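Local coordinates for tetratricopeptide TPR_2 repeat protein (PDB 5DJS) that pairs tetratricopeptide repeats with a GT-B fold of the glycosyl transferase 41 family and holds uridine-5'-diphosphate in a pocket, at residues L354-R359 and L475-G480; V412-L417 and E466-I471; D348-I353 and A360-I365. The protein carries 1 engineered substitution. All blocks are in the same frame, centred on the assembly; numbering follows the deposited sequence.

Interaction 1. Residues L354-R359 and L475-G480; sequences LLALPR and LGRDLG
L357 and G476 are the nearest CA pair of the two segments, 7.6 Å apart, at the point where helix 344-356 and helix 465-477 both run out. L357 is the first residue to leave helical backbone angles, and its CB bond points toward 475-480. Its CG is anti to the carbonyl carbon (chi1 -63°), and the branch divides the work: CD1 lies 4.3 Å from G476 CA, on a backbone with no side chain of its own, while CD2 lies 3.5 Å from R477 NE and slants across the arginine chain. The two helices lie side by side against the six-stranded parallel sheet of the second Rossmann-like half of the GT-B fold, and L473, one turn back on helix 465-477, packs on both A356 and L357. R477 reaches across with its chain extended from CG to NE, so that the guanidinium arrives beside the last turn of helix 344-356. There NH2 makes a weak bond of 3.4 Å to A356 O, bent to 143°, with the carbonyl oxygen at the guanidinium edge and in its plane. A positive group next to these terminal carbonyls would probably be favoured by the helix dipole. Just beyond, D478 takes the N-cap position of helix 479-521: its OD1 accepts from G480 N at 2.8 Å, on the anti side and 34° out of the carboxylate plane.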
# COMPACT_ATOMS: atom_id res chain seq x y z
N LEU A 354 -8.29 8.18 -25.36
CA LEU A 354 -7.27 8.75 -26.24
C LEU A 354 -7.64 8.71 -27.73
O LEU A 354 -7.11 9.52 -28.51
CB LEU A 354 -5.90 8.10 -25.99
CG LEU A 354 -5.22 8.40 -24.65
CD1 LEU A 354 -4.01 7.49 -24.41
CD2 LEU A 354 -4.78 9.85 -24.54
N LEU A 355 -8.51 7.78 -28.14
CA LEU A 355 -9.03 7.78 -29.51
C LEU A 355 -9.99 8.95 -29.70
O LEU A 355 -9.90 9.67 -30.69
CB LEU A 355 -9.75 6.47 -29.85
CG LEU A 355 -8.92 5.20 -29.97
CD1 LEU A 355 -9.82 4.03 -30.36
CD2 LEU A 355 -7.78 5.35 -30.97
N ALA A 356 -10.89 9.12 -28.73
CA ALA A 356 -11.91 10.18 -28.76
C ALA A 356 -11.38 11.60 -28.55
O ALA A 356 -12.09 12.55 -28.87
CB ALA A 356 -13.01 9.87 -27.74
N LEU A 357 -10.17 11.73 -28.00
CA LEU A 357 -9.49 13.02 -27.87
C LEU A 357 -8.12 12.88 -28.52
O LEU A 357 -7.09 12.81 -27.83
CB LEU A 357 -9.36 13.42 -26.39
CG LEU A 357 -10.68 13.66 -25.65
CD1 LEU A 357 -10.43 13.76 -24.15
CD2 LEU A 357 -11.40 14.90 -26.16
N PRO A 358 -8.09 12.86 -29.87
CA PRO A 358 -6.92 12.37 -30.64
C PRO A 358 -5.61 13.16 -30.48
O PRO A 358 -4.56 12.68 -30.94
CB PRO A 358 -7.42 12.42 -32.09
CG PRO A 358 -8.47 13.47 -32.09
CD PRO A 358 -9.15 13.37 -30.77
N ARG A 359 -5.66 14.34 -29.86
CA ARG A 359 -4.46 15.13 -29.56
C ARG A 359 -3.96 14.95 -28.12
O ARG A 359 -2.83 15.33 -27.80
CB ARG A 359 -4.73 16.61 -29.86
CG ARG A 359 -5.21 16.89 -31.29
CD ARG A 359 -5.05 18.35 -31.69
NE ARG A 359 -3.64 18.77 -31.76
CZ ARG A 359 -3.03 19.68 -30.97
NH1 ARG A 359 -3.68 20.33 -29.99
NH2 ARG A 359 -1.74 19.95 -31.16
N LEU A 475 -14.27 16.61 -19.29
CA LEU A 475 -13.21 17.46 -18.71
C LEU A 475 -12.13 17.86 -19.71
O LEU A 475 -11.55 18.94 -19.61
CB LEU A 475 -12.56 16.77 -17.51
CG LEU A 475 -13.38 16.53 -16.24
CD1 LEU A 475 -12.47 15.91 -15.18
CD2 LEU A 475 -14.00 17.81 -15.70
N GLY A 476 -11.82 16.97 -20.66
CA GLY A 476 -10.83 17.26 -21.69
C GLY A 476 -11.27 18.33 -22.69
O GLY A 476 -10.43 19.00 -23.30
N ARG A 477 -12.58 18.46 -22.86
CA ARG A 477 -13.16 19.45 -23.77
C ARG A 477 -13.40 20.81 -23.09
O ARG A 477 -12.78 21.80 -23.48
CB ARG A 477 -14.43 18.87 -24.40
CG ARG A 477 -14.11 17.77 -25.40
CD ARG A 477 -15.26 16.81 -25.66
NE ARG A 477 -14.82 15.71 -26.53
CZ ARG A 477 -15.53 14.62 -26.81
NH1 ARG A 477 -16.76 14.44 -26.32
NH2 ARG A 477 -15.01 13.68 -27.61
N ASP A 478 -14.23 20.84 -22.05
CA ASP A 478 -14.63 22.10 -21.40
C ASP A 478 -13.56 22.73 -20.47
O ASP A 478 -13.29 22.23 -19.38
CB ASP A 478 -15.95 21.89 -20.63
CG ASP A 478 -16.70 23.19 -20.37
OD1 ASP A 478 -16.08 24.28 -20.34
OD2 ASP A 478 -17.93 23.12 -20.18
N LEU A 479 -12.96 23.84 -20.91
CA LEU A 479 -12.03 24.64 -20.09
C LEU A 479 -12.68 25.22 -18.82
O LEU A 479 -12.00 25.41 -17.81
CB LEU A 479 -11.41 25.79 -20.90
CG LEU A 479 -10.14 25.53 -21.73
CD1 LEU A 479 -8.90 25.42 -20.83
CD2 LEU A 479 -10.27 24.30 -22.62
N GLY A 480 -13.97 25.54 -18.90
CA GLY A 480 -14.70 26.17 -17.81
C GLY A 480 -14.84 25.30 -16.58
O GLY A 480 -14.51 25.73 -15.47

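Interaction 2. Residues V412-L417 and E466-I471; sequences VALDTL and EEYIDI
Y468 reaches from helix 465-477 to the backbone just past strand 412-414, and its ring ends at the carbonyl of D415. The CB of Y468 is already directed toward 412-417, and chi1 of 180°, which sets CG anti to the backbone N, carries the ring straight outward from the helix. Its hydroxyl donates to D415 O at 2.7 Å, in the carbonyl plane and on a lone pair, with a C=O...donor angle of 143°. L414 at the strand's end and L417 in the loop after it meet different parts of the tyrosine. L414 serves the polar tip, its CB 3.6 Å from Y468 OH and its CD2 somewhat farther. L417 instead meets the ring obliquely, its CD2 4.1 Å from Y468 CE2. The hydroxyl has a second partner in the indole NE1 of W350 on helix 344-356, so this buried oxygen is gripped from two elements besides its own helix. While the D415 carbonyl turns to Y468, the D415 carboxylate is engaged by other groups: OD2 bonds T448 OG1 and S420 OG, and OD1 takes the backbone N of G421, a residue of the uridine-5'-diphosphate pocket. The tyrosine thus helps hold the main chain of D415, which is also bonded to V436 and whose side chain lies about 6 Å from that ligand. Such a loop, leaving the carboxyl end of a central parallel strand and leading into a nucleotide pocket, is characteristic of the C-terminal Rossmann-like domain of GT-B proteins.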
# COMPACT_ATOMS: atom_id res chain seq x y z
N VAL A 412 -5.85 16.71 -16.05
CA VAL A 412 -6.78 15.75 -15.43
C VAL A 412 -6.01 14.51 -15.00
O VAL A 412 -5.17 14.00 -15.75
CB VAL A 412 -7.86 15.32 -16.44
CG1 VAL A 412 -8.77 14.24 -15.86
CG2 VAL A 412 -8.67 16.52 -16.92
N ALA A 413 -6.30 14.00 -13.80
CA ALA A 413 -5.73 12.74 -13.32
C ALA A 413 -6.72 11.60 -13.50
O ALA A 413 -7.92 11.76 -13.29
CB ALA A 413 -5.34 12.85 -11.87
N LEU A 414 -6.21 10.44 -13.90
CA LEU A 414 -7.03 9.24 -14.09
C LEU A 414 -6.66 8.21 -13.04
O LEU A 414 -5.48 7.93 -12.83
CB LEU A 414 -6.81 8.65 -15.49
CG LEU A 414 -7.16 9.58 -16.66
CD1 LEU A 414 -6.73 8.95 -17.98
CD2 LEU A 414 -8.64 9.90 -16.69
N ASP A 415 -7.67 7.65 -12.38
CA ASP A 415 -7.47 6.66 -11.31
C ASP A 415 -7.59 5.25 -11.87
O ASP A 415 -8.29 5.03 -12.86
CB ASP A 415 -8.51 6.87 -10.22
CG ASP A 415 -8.38 5.88 -9.06
OD1 ASP A 415 -7.24 5.64 -8.61
OD2 ASP A 415 -9.43 5.35 -8.62
N THR A 416 -6.90 4.31 -11.24
CA THR A 416 -6.88 2.91 -11.69
C THR A 416 -8.08 2.09 -11.21
O THR A 416 -8.77 2.45 -10.25
CB THR A 416 -5.59 2.22 -11.26
OG1 THR A 416 -5.37 2.44 -9.86
CG2 THR A 416 -4.40 2.77 -12.03
N LEU A 417 -8.31 0.99 -11.91
CA LEU A 417 -9.27 -0.03 -11.52
C LEU A 417 -8.67 -1.41 -11.85
O LEU A 417 -7.78 -1.50 -12.71
CB LEU A 417 -10.60 0.17 -12.25
CG LEU A 417 -10.55 0.30 -13.79
CD1 LEU A 417 -11.46 -0.68 -14.51
CD2 LEU A 417 -10.87 1.72 -14.21
N GLU A 466 -18.20 3.01 -18.97
CA GLU A 466 -18.48 3.94 -20.05
C GLU A 466 -18.77 5.35 -19.49
O GLU A 466 -18.51 6.35 -20.17
CB GLU A 466 -19.58 3.41 -20.99
CG GLU A 466 -21.01 3.86 -20.70
CD GLU A 466 -22.06 3.06 -21.45
OE1 GLU A 466 -23.24 3.45 -21.42
OE2 GLU A 466 -21.71 2.02 -22.07
N GLU A 467 -19.27 5.43 -18.26
CA GLU A 467 -19.43 6.71 -17.55
C GLU A 467 -18.07 7.29 -17.15
O GLU A 467 -17.90 8.51 -17.12
CB GLU A 467 -20.33 6.54 -16.32
CG GLU A 467 -20.68 7.84 -15.60
CD GLU A 467 -21.67 7.66 -14.45
OE1 GLU A 467 -22.15 6.53 -14.20
OE2 GLU A 467 -21.97 8.68 -13.78
N TYR A 468 -17.12 6.42 -16.83
CA TYR A 468 -15.72 6.81 -16.56
C TYR A 468 -15.16 7.57 -17.74
O TYR A 468 -14.60 8.65 -17.57
CB TYR A 468 -14.88 5.56 -16.26
CG TYR A 468 -13.40 5.77 -15.96
CD1 TYR A 468 -12.46 5.99 -16.97
CD2 TYR A 468 -12.92 5.66 -14.65
CE1 TYR A 468 -11.11 6.13 -16.69
CE2 TYR A 468 -11.57 5.80 -14.36
CZ TYR A 468 -10.67 6.04 -15.37
OH TYR A 468 -9.34 6.19 -15.07
N ILE A 469 -15.33 7.00 -18.94
CA ILE A 469 -14.86 7.60 -20.19
C ILE A 469 -15.51 8.98 -20.39
O ILE A 469 -14.80 9.97 -20.60
CB ILE A 469 -15.16 6.69 -21.42
CG1 ILE A 469 -14.33 5.40 -21.35
CG2 ILE A 469 -14.83 7.40 -22.73
CD1 ILE A 469 -14.85 4.27 -22.23
N ASP A 470 -16.84 9.03 -20.32
CA ASP A 470 -17.63 10.26 -20.54
C ASP A 470 -17.21 11.42 -19.65
O ASP A 470 -17.13 12.56 -20.11
CB ASP A 470 -19.14 10.00 -20.33
CG ASP A 470 -19.75 9.13 -21.41
OD1 ASP A 470 -19.06 8.77 -22.38
OD2 ASP A 470 -20.93 8.78 -21.28
N ILE A 471 -16.94 11.14 -18.37
CA ILE A 471 -16.48 12.16 -17.43
C ILE A 471 -15.10 12.70 -17.85
O ILE A 471 -14.88 13.91 -17.82
CB ILE A 471 -16.49 11.65 -15.97
CG1 ILE A 471 -17.94 11.45 -15.51
CG2 ILE A 471 -15.79 12.64 -15.03
CD1 ILE A 471 -18.11 10.64 -14.23

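Interaction 3. Residues D348-I353 and A360-I365; sequences DLWAKI and ARLRLI
W350 brings CE3 and CZ3 of its indole up to two leucine methyls of strand 361-365. L362 CD2 lies 3.5 Å from W350 CE3, and the two side chains run at about a right angle to each other. L364 CD2 meets the neighbouring ring atom, 3.8 Å from W350 CZ3. Both methyls approach the ring obliquely, from alternate residues that both have CB toward the helix. The leucines get there differently: L362 has CG anti to its backbone N (chi1 180°), whereas L364 has CG beside it (chi1 -50°). Behind this first shell, C335 and I342 touch the indole, F333 and L392 pack on L362, and L394 packs on L364. Backbone bonds from L362 to R391 and E393 hold its strand in the sheet. Helix and strand belong to the beta-alpha-beta crossover 332-335, 344-356, 361-365, whose helix packs over the sheet; I365, at the strand's end, touches uridine-5'-diphosphate. Across the contact everything is carbon against carbon, so it relies on buried apolar surface and shape. The indole's one polar atom, NE1, is satisfied from helix 465-477; that bond probably helps set the ring's rotation, leaving the benzo part to apolar packing.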
# COMPACT_ATOMS: atom_id res chain seq x y z
N ASP A 348 -7.76 -0.61 -21.57
CA ASP A 348 -8.87 -0.58 -22.53
C ASP A 348 -9.60 0.78 -22.49
O ASP A 348 -9.89 1.35 -23.55
CB ASP A 348 -9.88 -1.72 -22.26
CG ASP A 348 -9.34 -3.12 -22.61
OD1 ASP A 348 -8.29 -3.26 -23.28
OD2 ASP A 348 -9.99 -4.11 -22.22
N LEU A 349 -9.88 1.28 -21.29
CA LEU A 349 -10.58 2.56 -21.11
C LEU A 349 -9.73 3.76 -21.50
O LEU A 349 -10.20 4.66 -22.19
CB LEU A 349 -11.03 2.73 -19.65
CG LEU A 349 -11.98 1.70 -19.04
CD1 LEU A 349 -12.60 2.25 -17.76
CD2 LEU A 349 -13.07 1.24 -20.01
N TRP A 350 -8.48 3.77 -21.04
CA TRP A 350 -7.55 4.87 -21.37
C TRP A 350 -7.32 5.01 -22.87
O TRP A 350 -7.13 6.13 -23.37
CB TRP A 350 -6.21 4.71 -20.64
CG TRP A 350 -6.28 4.86 -19.14
CD1 TRP A 350 -7.36 5.26 -18.39
CD2 TRP A 350 -5.22 4.65 -18.22
NE1 TRP A 350 -7.03 5.29 -17.06
CE2 TRP A 350 -5.72 4.92 -16.92
CE3 TRP A 350 -3.88 4.23 -18.36
CZ2 TRP A 350 -4.93 4.79 -15.77
CZ3 TRP A 350 -3.10 4.11 -17.21
CH2 TRP A 350 -3.62 4.39 -15.94
N ALA A 351 -7.32 3.89 -23.59
CA ALA A 351 -7.22 3.89 -25.04
C ALA A 351 -8.44 4.55 -25.68
O ALA A 351 -8.28 5.40 -26.55
CB ALA A 351 -7.05 2.47 -25.57
N LYS A 352 -9.64 4.17 -25.23
CA LYS A 352 -10.89 4.74 -25.76
C LYS A 352 -11.01 6.25 -25.56
O LYS A 352 -11.51 6.95 -26.44
CB LYS A 352 -12.11 4.02 -25.17
CG LYS A 352 -12.30 2.62 -25.73
CD LYS A 352 -13.49 1.92 -25.11
CE LYS A 352 -13.57 0.48 -25.59
NZ LYS A 352 -14.67 -0.25 -24.92
N ILE A 353 -10.56 6.72 -24.40
CA ILE A 353 -10.42 8.16 -24.12
C ILE A 353 -9.44 8.81 -25.12
O ILE A 353 -9.74 9.88 -25.66
CB ILE A 353 -9.93 8.40 -22.67
CG1 ILE A 353 -11.05 8.06 -21.66
CG2 ILE A 353 -9.46 9.84 -22.46
CD1 ILE A 353 -10.58 7.85 -20.24
N ALA A 360 -4.80 14.36 -27.25
CA ALA A 360 -4.46 14.21 -25.82
C ALA A 360 -3.29 13.25 -25.61
O ALA A 360 -3.11 12.29 -26.35
CB ALA A 360 -5.67 13.71 -25.04
N ARG A 361 -2.50 13.53 -24.57
CA ARG A 361 -1.35 12.73 -24.20
C ARG A 361 -1.57 12.18 -22.80
O ARG A 361 -2.22 12.84 -21.99
CB ARG A 361 -0.09 13.60 -24.22
CG ARG A 361 0.24 14.18 -25.59
CD ARG A 361 1.34 15.22 -25.53
NE ARG A 361 2.62 14.68 -25.05
CZ ARG A 361 3.43 13.87 -25.75
NH1 ARG A 361 3.13 13.47 -26.98
NH2 ARG A 361 4.57 13.45 -25.20
N LEU A 362 -1.04 10.98 -22.52
CA LEU A 362 -1.13 10.34 -21.19
C LEU A 362 0.25 10.25 -20.55
O LEU A 362 1.21 9.80 -21.19
CB LEU A 362 -1.73 8.95 -21.30
CG LEU A 362 -1.89 8.14 -20.01
CD1 LEU A 362 -2.76 8.84 -18.98
CD2 LEU A 362 -2.47 6.78 -20.34
N ARG A 363 0.33 10.65 -19.29
CA ARG A 363 1.59 10.77 -18.55
C ARG A 363 1.60 9.81 -17.36
O ARG A 363 0.89 10.04 -16.38
CB ARG A 363 1.72 12.21 -18.06
CG ARG A 363 3.03 12.54 -17.35
CD ARG A 363 4.04 13.19 -18.28
NE ARG A 363 4.74 14.29 -17.61
CZ ARG A 363 4.43 15.59 -17.71
NH1 ARG A 363 3.42 16.02 -18.47
NH2 ARG A 363 5.16 16.48 -17.03
N LEU A 364 2.40 8.75 -17.44
CA LEU A 364 2.56 7.81 -16.33
C LEU A 364 3.90 8.01 -15.65
O LEU A 364 4.92 8.24 -16.32
CB LEU A 364 2.45 6.36 -16.81
CG LEU A 364 1.25 6.00 -17.68
CD1 LEU A 364 1.28 4.52 -18.02
CD2 LEU A 364 -0.06 6.35 -16.99
N ILE A 365 3.90 7.95 -14.32
CA ILE A 365 5.13 8.03 -13.53
C ILE A 365 5.06 6.97 -12.45
O ILE A 365 4.16 7.00 -11.60
CB ILE A 365 5.32 9.40 -12.86
CG1 ILE A 365 5.35 10.53 -13.90
CG2 ILE A 365 6.63 9.41 -12.07
CD1 ILE A 365 5.20 11.91 -13.31

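The three interactions lie in one Rossmann-like half of the protein, with centres 10 to 12 Å apart. Helix 344-356 serves interactions 1 and 3, and helix 465-477 serves interactions 1 and 2. Interactions 2 and 3 join most directly, through a probable hydrogen bond of 3.2 Å between Y468 OH and W350 NE1. Interaction 1 meets interaction 2 by packing, L475 CB lying 3.9 Å from V412 CG2, and meets interaction 3 where L354 CD1 is 4.1 Å from L362 CB. Uridine-5'-diphosphate is nearer the D415 side chain of interaction 2 (about 6 Å) than the L364 side chain of interaction 3 (about 10 Å), whose strand also supplies the pocket residue I365.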